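2-C-methyl-D-erythritol 4-phosphate cytidylyltransferase (Thermus thermophilus HB8, PDB 2PX7) probably catalyses the transfer of a cytidylyl group from CTP to 2-C-methyl-D-erythritol 4-phosphate in isoprenoid biosynthesis, releasing diphosphate. Local coordinates at residues G89-L101 with H182-D195. Residues are numbered along the deposited sequence; the frame is centred on the assembly and turned at random.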
# COMPACT_ATOMS: atom_id res chain seq x y z
N GLY A 89 -17.73 -13.96 18.11
CA GLY A 89 -16.57 -14.47 17.38
C GLY A 89 -15.63 -15.29 18.25
O GLY A 89 -15.74 -15.28 19.50
N GLY A 90 -14.70 -16.00 17.60
CA GLY A 90 -13.68 -16.75 18.31
C GLY A 90 -12.44 -15.92 18.55
O GLY A 90 -12.44 -14.70 18.34
N ALA A 91 -11.38 -16.59 19.00
CA ALA A 91 -10.12 -15.92 19.34
C ALA A 91 -9.38 -15.42 18.10
O ALA A 91 -8.60 -14.47 18.18
CB ALA A 91 -9.22 -16.86 20.15
N THR A 92 -9.63 -16.06 16.96
CA THR A 92 -9.00 -15.68 15.69
C THR A 92 -10.05 -15.34 14.64
O THR A 92 -11.17 -15.84 14.71
CB THR A 92 -8.08 -16.80 15.15
OG1 THR A 92 -8.85 -17.99 14.93
CG2 THR A 92 -6.93 -17.10 16.13
N ARG A 93 -9.68 -14.50 13.68
CA ARG A 93 -10.52 -14.15 12.54
C ARG A 93 -11.04 -15.41 11.87
O ARG A 93 -12.22 -15.53 11.59
CB ARG A 93 -9.74 -13.26 11.55
CG ARG A 93 -10.50 -12.81 10.29
CD ARG A 93 -9.49 -12.40 9.18
NE ARG A 93 -10.09 -11.82 7.96
CZ ARG A 93 -10.55 -12.53 6.92
NH1 ARG A 93 -10.53 -13.87 6.94
NH2 ARG A 93 -11.06 -11.92 5.85
N GLN A 94 -10.15 -16.39 11.66
CA GLN A 94 -10.52 -17.64 11.02
C GLN A 94 -11.62 -18.38 11.75
O GLN A 94 -12.53 -18.91 11.12
CB GLN A 94 -9.29 -18.53 10.88
CG GLN A 94 -9.56 -19.79 10.08
CD GLN A 94 -8.31 -20.58 9.77
OE1 GLN A 94 -7.27 -20.00 9.44
NE2 GLN A 94 -8.39 -21.89 9.86
N ALA A 95 -11.51 -18.45 13.09
CA ALA A 95 -12.54 -19.07 13.93
C ALA A 95 -13.85 -18.30 13.83
O ALA A 95 -14.91 -18.90 13.78
CB ALA A 95 -12.07 -19.14 15.40
N SER A 96 -13.77 -16.97 13.78
CA SER A 96 -14.98 -16.17 13.60
C SER A 96 -15.64 -16.45 12.26
O SER A 96 -16.86 -16.61 12.21
CB SER A 96 -14.71 -14.68 13.77
OG SER A 96 -14.23 -14.41 15.08
N VAL A 97 -14.83 -16.53 11.19
CA VAL A 97 -15.37 -16.90 9.86
C VAL A 97 -16.11 -18.24 9.87
O VAL A 97 -17.21 -18.35 9.31
CB VAL A 97 -14.29 -16.95 8.74
CG1 VAL A 97 -14.87 -17.58 7.46
CG2 VAL A 97 -13.72 -15.56 8.44
N ALA A 98 -15.51 -19.26 10.48
CA ALA A 98 -16.16 -20.59 10.59
C ALA A 98 -17.53 -20.52 11.30
O ALA A 98 -18.49 -21.18 10.90
CB ALA A 98 -15.21 -21.59 11.31
N ARG A 99 -17.60 -19.71 12.34
CA ARG A 99 -18.84 -19.51 13.08
C ARG A 99 -19.90 -18.86 12.22
O ARG A 99 -21.02 -19.36 12.13
CB ARG A 99 -18.59 -18.69 14.34
CG ARG A 99 -17.75 -19.47 15.37
CD ARG A 99 -17.59 -18.64 16.62
NE ARG A 99 -16.66 -19.22 17.57
CZ ARG A 99 -16.66 -18.96 18.88
NH1 ARG A 99 -17.58 -18.13 19.39
NH2 ARG A 99 -15.75 -19.52 19.68
N LEU A 100 -19.52 -17.76 11.58
CA LEU A 100 -20.41 -17.06 10.65
C LEU A 100 -20.87 -17.96 9.52
O LEU A 100 -22.02 -17.91 9.12
CB LEU A 100 -19.71 -15.81 10.09
CG LEU A 100 -19.39 -14.73 11.13
CD1 LEU A 100 -18.55 -13.64 10.49
CD2 LEU A 100 -20.68 -14.16 11.74
N LEU A 101 -19.95 -18.77 9.01
CA LEU A 101 -20.21 -19.64 7.86
C LEU A 101 -21.31 -20.67 8.13
O LEU A 101 -22.11 -20.99 7.25
CB LEU A 101 -18.92 -20.36 7.48
CG LEU A 101 -18.74 -21.05 6.13
CD1 LEU A 101 -19.18 -20.16 4.94
CD2 LEU A 101 -17.28 -21.49 6.02
N HIS A 182 -12.91 -24.95 5.24
CA HIS A 182 -12.85 -24.87 6.69
C HIS A 182 -12.88 -26.25 7.37
O HIS A 182 -12.19 -26.45 8.36
CB HIS A 182 -13.94 -23.92 7.23
CG HIS A 182 -13.53 -22.48 7.22
ND1 HIS A 182 -12.95 -21.86 8.30
CD2 HIS A 182 -13.60 -21.54 6.24
CE1 HIS A 182 -12.70 -20.60 8.00
NE2 HIS A 182 -13.08 -20.38 6.75
N ALA A 183 -13.62 -27.21 6.81
CA ALA A 183 -13.65 -28.59 7.34
C ALA A 183 -12.29 -29.29 7.25
O ALA A 183 -11.82 -29.92 8.21
CB ALA A 183 -14.73 -29.43 6.62
N TYR A 184 -11.65 -29.17 6.08
CA TYR A 184 -10.32 -29.72 5.88
C TYR A 184 -9.29 -29.03 6.77
O TYR A 184 -8.41 -29.68 7.32
CB TYR A 184 -9.93 -29.59 4.40
CG TYR A 184 -8.57 -30.17 4.05
CD1 TYR A 184 -8.33 -31.55 4.10
CD2 TYR A 184 -7.53 -29.33 3.65
CE1 TYR A 184 -7.08 -32.08 3.75
CE2 TYR A 184 -6.28 -29.85 3.30
CZ TYR A 184 -6.06 -31.23 3.35
OH TYR A 184 -4.81 -31.74 3.03
N ALA A 185 -9.41 -27.71 6.91
CA ALA A 185 -8.50 -26.95 7.78
C ALA A 185 -8.62 -27.38 9.25
O ALA A 185 -7.61 -27.47 9.94
CB ALA A 185 -8.71 -25.47 7.64
N ARG A 186 -9.84 -27.66 9.71
CA ARG A 186 -10.09 -28.15 11.07
C ARG A 186 -9.34 -29.47 11.32
O ARG A 186 -8.64 -29.60 12.32
CB ARG A 186 -11.60 -28.31 11.30
CG ARG A 186 -12.06 -28.33 12.77
CD ARG A 186 -13.61 -28.25 12.88
NE ARG A 186 -14.16 -27.10 12.15
CZ ARG A 186 -15.08 -27.15 11.17
NH1 ARG A 186 -15.63 -28.31 10.78
NH2 ARG A 186 -15.47 -26.02 10.58
N ARG A 187 -9.47 -30.42 10.39
CA ARG A 187 -8.76 -31.71 10.44
C ARG A 187 -7.23 -31.61 10.44
O ARG A 187 -6.55 -32.41 11.09
CB ARG A 187 -9.20 -32.63 9.30
CG ARG A 187 -10.70 -32.83 9.22
CD ARG A 187 -11.14 -34.05 8.39
NE ARG A 187 -10.32 -34.34 7.22
CZ ARG A 187 -10.60 -33.94 5.98
NH1 ARG A 187 -11.67 -33.19 5.73
NH2 ARG A 187 -9.78 -34.29 4.98
N LYS A 188 -6.70 -30.64 9.72
CA LYS A 188 -5.26 -30.51 9.55
C LYS A 188 -4.59 -29.57 10.55
O LYS A 188 -3.36 -29.55 10.64
CB LYS A 188 -4.94 -30.04 8.12
CG LYS A 188 -5.48 -30.94 7.01
CD LYS A 188 -4.79 -32.31 6.96
CE LYS A 188 -3.43 -32.24 6.26
NZ LYS A 188 -2.90 -33.60 5.91
N GLY A 189 -5.39 -28.79 11.29
CA GLY A 189 -4.86 -27.72 12.14
C GLY A 189 -4.22 -26.59 11.35
O GLY A 189 -3.29 -25.91 11.83
N LEU A 190 -4.73 -26.37 10.14
CA LEU A 190 -4.27 -25.30 9.27
C LEU A 190 -4.92 -23.98 9.65
O LEU A 190 -6.14 -23.85 9.68
CB LEU A 190 -4.54 -25.63 7.78
CG LEU A 190 -4.24 -24.53 6.75
CD1 LEU A 190 -2.75 -24.15 6.73
CD2 LEU A 190 -4.73 -24.96 5.34
N GLU A 191 -4.06 -23.00 9.94
CA GLU A 191 -4.46 -21.65 10.20
C GLU A 191 -3.74 -20.74 9.19
O GLU A 191 -2.51 -20.84 9.01
CB GLU A 191 -4.09 -21.25 11.64
CG GLU A 191 -4.67 -22.17 12.72
CD GLU A 191 -4.24 -21.74 14.12
OE1 GLU A 191 -3.18 -22.21 14.60
OE2 GLU A 191 -4.94 -20.89 14.70
N ALA A 192 -4.51 -19.88 8.55
CA ALA A 192 -3.97 -18.99 7.51
C ALA A 192 -4.57 -17.60 7.65
O ALA A 192 -5.59 -17.43 8.29
CB ALA A 192 -4.24 -19.60 6.13
N SER A 193 -3.95 -16.61 7.00
CA SER A 193 -4.33 -15.23 7.19
C SER A 193 -5.56 -14.85 6.38
O SER A 193 -6.11 -13.76 6.57
CB SER A 193 -3.15 -14.31 6.82
OG SER A 193 -2.80 -14.46 5.44
N ASP A 194 -6.00 -15.73 5.48
CA ASP A 194 -7.25 -15.49 4.77
C ASP A 194 -7.93 -16.78 4.36
O ASP A 194 -7.38 -17.87 4.55
CB ASP A 194 -7.08 -14.49 3.60
CG ASP A 194 -6.27 -15.04 2.43
OD1 ASP A 194 -5.95 -16.24 2.45
OD2 ASP A 194 -5.95 -14.27 1.48
N ASP A 195 -9.14 -16.64 3.82
CA ASP A 195 -9.92 -17.77 3.38
C ASP A 195 -9.41 -18.34 2.07
O ASP A 195 -9.49 -19.53 1.86
CB ASP A 195 -11.40 -17.37 3.26
CG ASP A 195 -12.06 -17.19 4.62
OD1 ASP A 195 -12.22 -18.20 5.37
OD2 ASP A 195 -12.38 -16.03 4.95
O HOH W 1 -7.07 -19.77 13.62
O HOH W 2 -10.64 -13.72 4.04
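Gln94 sends its chain out with CG anti to the backbone N (chi1 -174°) and chi2 likewise extended, which carries the amide to the backbone of Leu190 and Ala192. There it makes two bonds like a neighbouring peptide: OE1 accepts from Ala192 N at 2.9 Å, and NE2 donates to Leu190 O at 3.0 Å, on a lone pair. With an alanine here the N-H of Ala192 and the carbonyl of Leu190 would probably lose their partner, and the 190-192 loop its tie to the helix. The His182 ring stands nearly perpendicular to the Gln94 amide (85°), a knob among Gln94, Val97, Ala98 and Leu101. Val97 CG1 lies 3.4 Å from His182 NE2, and Leu101 CD2 touches CD2 of the ring obliquely. OD1 of Asp195 accepts a hydrogen bond from His182 NE2 at 2.7 Å, near the ring plane, and helps to fix the turn of the ring. Asp195 OD2 meets Arg93 NH1 in a salt bridge whose hydrogen bond is weak, at 3.5 Å, and a water bridges Arg93 NH2 and Asp195 OD2; Arg93 NH2 also pairs with Asp113, and the predicted MEP-positioning Lys217 is nearby. The segments 93-101 and 182-188 cross at 134° between their N-to-C directions, with Leu198 of helix 195-201 against Gln94 and His182, and strands 27-31 and 108-111 of the central mixed sheet contacting Val97.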